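PDB 3TRC: phosphoenolpyruvate-protein phosphotransferase from Coxiella burnetii, which probably transfers the phosphoryl group of phosphoenolpyruvate to a histidine of an acceptor protein, the chain here being its GAF domain. Local coordinates for residues 27-35 against 56-64. Sequence-based numbering, arbitrary orientation.
Sequences LKLVVVRLC and VLMATQGLN
With chi1 of V31 at -58°, CG1 lies beside its backbone N and CG2 between N and the carbonyl carbon, and the two methyls reach successive points of the strand: V31 CG2 comes to 3.6 Å from T60 C, while CG1 rests against CB of A59. Q61 starts with CG opposite its own N (chi1 169°) and then bends at chi2, a course that lays its aliphatic part along the helix. Its CB meets the carbonyl O of V31 at 3.6 Å, CG packs against SG of C35 at 3.8 Å, and OE1 ends near CG2 of V32, the two side chains crossing at a slant. One turn before V31, L27 sets its CB 3.9 Å from CB of A59, whose small side chain lets the helix come close; CD1 of L27 reaches on to CB of selenomethionine M58. The K28 chain brings NZ to the backbone of M58. There NZ makes a weak hydrogen bond to O of M58 (3.3 Å) and donates to a water that also accepts from N of T60, tying the helix to two backbone groups. A classic beta bulge sets M58 and A59 together across from L45 of strand 42-49, and T60 points its CB away from the helix, its OG1 hydrogen-bonded to OG of S44. In the GAF fold, helix 23-37 thus lies on the antiparallel sheet nearly along strand 54-61, the axes of 27-35 and 56-61 running at 24° to each other; C35 is disulfide-linked to C43 of adjacent strand 42-49, and V30 and L34 pack against helix 142-164.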
loop_
_atom_site.group_PDB
_atom_site.type_symbol
_atom_site.label_atom_id
_atom_site.label_comp_id
_atom_site.label_asym_id
_atom_site.label_seq_id
_atom_site.Cartn_x
_atom_site.Cartn_y
_atom_site.Cartn_z
ATOM N N LEU A 27 -0.484 13.621 -4.230
ATOM C CA LEU A 27 -0.648 13.421 -5.663
ATOM C C LEU A 27 0.597 13.880 -6.411
ATOM O O LEU A 27 1.066 13.209 -7.328
ATOM C CB LEU A 27 -1.873 14.186 -6.173
ATOM C CG LEU A 27 -3.202 13.834 -5.497
ATOM C CD1 LEU A 27 -4.357 14.584 -6.154
ATOM C CD2 LEU A 27 -3.435 12.338 -5.534
ATOM N N LYS A 28 1.134 15.026 -6.013
ATOM C CA LYS A 28 2.284 15.584 -6.716
ATOM C C LYS A 28 3.513 14.709 -6.501
ATOM O O LYS A 28 4.345 14.551 -7.394
ATOM C CB LYS A 28 2.537 17.028 -6.282
ATOM C CG LYS A 28 1.350 17.934 -6.569
ATOM C CD LYS A 28 1.736 19.395 -6.670
ATOM C CE LYS A 28 0.555 20.205 -7.188
ATOM N NZ LYS A 28 -0.146 19.496 -8.305
ATOM N N LEU A 29 3.602 14.125 -5.313
ATOM C CA LEU A 29 4.700 13.242 -4.953
ATOM C C LEU A 29 4.662 11.994 -5.824
ATOM O O LEU A 29 5.681 11.552 -6.362
ATOM C CB LEU A 29 4.559 12.874 -3.475
ATOM C CG LEU A 29 5.396 11.823 -2.757
ATOM C CD1 LEU A 29 5.135 11.961 -1.264
ATOM C CD2 LEU A 29 5.065 10.419 -3.229
ATOM N N VAL A 30 3.466 11.437 -5.971
ATOM C CA VAL A 30 3.270 10.218 -6.742
ATOM C C VAL A 30 3.664 10.354 -8.219
ATOM O O VAL A 30 4.392 9.515 -8.742
ATOM C CB VAL A 30 1.826 9.698 -6.585
ATOM C CG1 VAL A 30 1.544 8.580 -7.573
ATOM C CG2 VAL A 30 1.597 9.235 -5.144
ATOM N N VAL A 31 3.211 11.408 -8.901
ATOM C CA VAL A 31 3.525 11.521 -10.322
ATOM C C VAL A 31 5.033 11.677 -10.558
ATOM O O VAL A 31 5.582 11.153 -11.532
ATOM C CB VAL A 31 2.714 12.646 -11.020
ATOM C CG1 VAL A 31 1.225 12.388 -10.861
ATOM C CG2 VAL A 31 3.084 14.024 -10.477
ATOM N N VAL A 32 5.705 12.369 -9.644
ATOM C CA VAL A 32 7.145 12.557 -9.760
ATOM C C VAL A 32 7.869 11.239 -9.493
ATOM O O VAL A 32 8.752 10.839 -10.254
ATOM C CB VAL A 32 7.664 13.634 -8.784
ATOM C CG1 VAL A 32 9.189 13.611 -8.727
ATOM C CG2 VAL A 32 7.174 15.013 -9.204
ATOM N N ARG A 33 7.480 10.568 -8.413
ATOM C CA ARG A 33 8.137 9.331 -7.995
ATOM C C ARG A 33 7.977 8.231 -9.030
ATOM O O ARG A 33 8.924 7.498 -9.317
ATOM C CB ARG A 33 7.601 8.858 -6.636
ATOM C CG ARG A 33 8.031 9.717 -5.463
ATOM C CD ARG A 33 9.545 9.780 -5.337
ATOM N NE ARG A 33 9.959 10.489 -4.131
ATOM C CZ ARG A 33 11.066 11.219 -4.035
ATOM N NH1 ARG A 33 11.873 11.344 -5.079
ATOM N NH2 ARG A 33 11.366 11.827 -2.895
ATOM N N LEU A 34 6.772 8.095 -9.580
ATOM C CA LEU A 34 6.532 7.089 -10.606
ATOM C C LEU A 34 7.476 7.284 -11.780
ATOM O O LEU A 34 8.106 6.337 -12.247
ATOM C CB LEU A 34 5.078 7.111 -11.089
ATOM C CG LEU A 34 4.087 6.339 -10.220
ATOM C CD1 LEU A 34 2.716 6.257 -10.873
ATOM C CD2 LEU A 34 4.622 4.966 -9.967
ATOM N N CYS A 35 7.577 8.520 -12.257
ATOM C CA CYS A 35 8.447 8.800 -13.394
ATOM C C CYS A 35 9.904 8.486 -13.081
ATOM O O CYS A 35 10.625 7.953 -13.920
ATOM C CB CYS A 35 8.293 10.249 -13.851
ATOM S SG CYS A 35 6.769 10.504 -14.762
ATOM N N VAL A 56 -10.629 16.048 -14.296
ATOM C CA VAL A 56 -9.805 17.247 -14.162
ATOM C C VAL A 56 -8.376 16.873 -13.803
ATOM O O VAL A 56 -8.145 16.114 -12.870
ATOM C CB VAL A 56 -10.351 18.171 -13.061
ATOM C CG1 VAL A 56 -9.538 19.465 -13.010
ATOM C CG2 VAL A 56 -11.816 18.468 -13.310
ATOM N N LEU A 57 -7.408 17.390 -14.549
ATOM C CA LEU A 57 -6.013 17.106 -14.231
ATOM C C LEU A 57 -5.668 17.723 -12.882
ATOM O O LEU A 57 -5.880 18.921 -12.666
ATOM C CB LEU A 57 -5.097 17.671 -15.315
ATOM C CG LEU A 57 -3.610 17.424 -15.078
ATOM C CD1 LEU A 57 -3.295 15.934 -15.206
ATOM C CD2 LEU A 57 -2.784 18.238 -16.072
HETATM N N MSE A 58 -5.138 16.917 -11.967
HETATM C CA MSE A 58 -4.838 17.413 -10.620
HETATM C C MSE A 58 -3.358 17.324 -10.230
HETATM O O MSE A 58 -2.931 17.920 -9.239
HETATM C CB MSE A 58 -5.743 16.733 -9.582
HETATM C CG MSE A 58 -7.218 17.154 -9.682
HETATM SE SE MSE A 58 -7.517 19.077 -9.466
HETATM C CE MSE A 58 -7.135 19.195 -7.562
ATOM N N ALA A 59 -2.578 16.601 -11.026
ATOM C CA ALA A 59 -1.135 16.519 -10.832
ATOM C C ALA A 59 -0.497 15.957 -12.089
ATOM O O ALA A 59 -1.072 15.095 -12.749
ATOM C CB ALA A 59 -0.806 15.632 -9.637
ATOM N N THR A 60 0.688 16.449 -12.427
ATOM C CA THR A 60 1.398 15.903 -13.570
ATOM C C THR A 60 2.899 16.076 -13.429
ATOM O O THR A 60 3.388 17.034 -12.824
ATOM C CB THR A 60 0.934 16.527 -14.912
ATOM O OG1 THR A 60 1.486 15.778 -16.004
ATOM C CG2 THR A 60 1.386 17.988 -15.028
ATOM N N GLN A 61 3.617 15.101 -13.966
ATOM C CA GLN A 61 5.038 15.232 -14.213
ATOM C C GLN A 61 5.226 14.923 -15.691
ATOM O O GLN A 61 4.844 13.853 -16.164
ATOM C CB GLN A 61 5.820 14.255 -13.340
ATOM C CG GLN A 61 7.283 14.119 -13.706
ATOM C CD GLN A 61 8.056 15.409 -13.534
ATOM O OE1 GLN A 61 7.706 16.260 -12.713
ATOM N NE2 GLN A 61 9.115 15.567 -14.322
ATOM N N GLY A 62 5.771 15.878 -16.434
ATOM C CA GLY A 62 6.013 15.660 -17.848
ATOM C C GLY A 62 5.164 16.549 -18.734
ATOM O O GLY A 62 5.576 16.895 -19.837
ATOM N N LEU A 63 3.981 16.913 -18.251
ATOM C CA LEU A 63 3.064 17.765 -18.998
ATOM C C LEU A 63 3.170 19.221 -18.550
ATOM O O LEU A 63 3.707 19.520 -17.486
ATOM C CB LEU A 63 1.618 17.287 -18.827
ATOM C CG LEU A 63 1.054 16.271 -19.826
ATOM C CD1 LEU A 63 2.064 15.183 -20.159
ATOM C CD2 LEU A 63 -0.256 15.680 -19.313
ATOM N N ASN A 64 2.645 20.120 -19.376
ATOM C CA ASN A 64 2.562 21.546 -19.063
ATOM C C ASN A 64 1.961 21.764 -17.670
ATOM O O ASN A 64 0.802 21.429 -17.434
ATOM C CB ASN A 64 1.705 22.198 -20.160
ATOM C CG ASN A 64 1.416 23.668 -19.924
ATOM O OD1 ASN A 64 1.846 24.273 -18.939
ATOM N ND2 ASN A 64 0.667 24.259 -20.857
HETATM O O HOH W 1 1.703 18.349 -10.389
#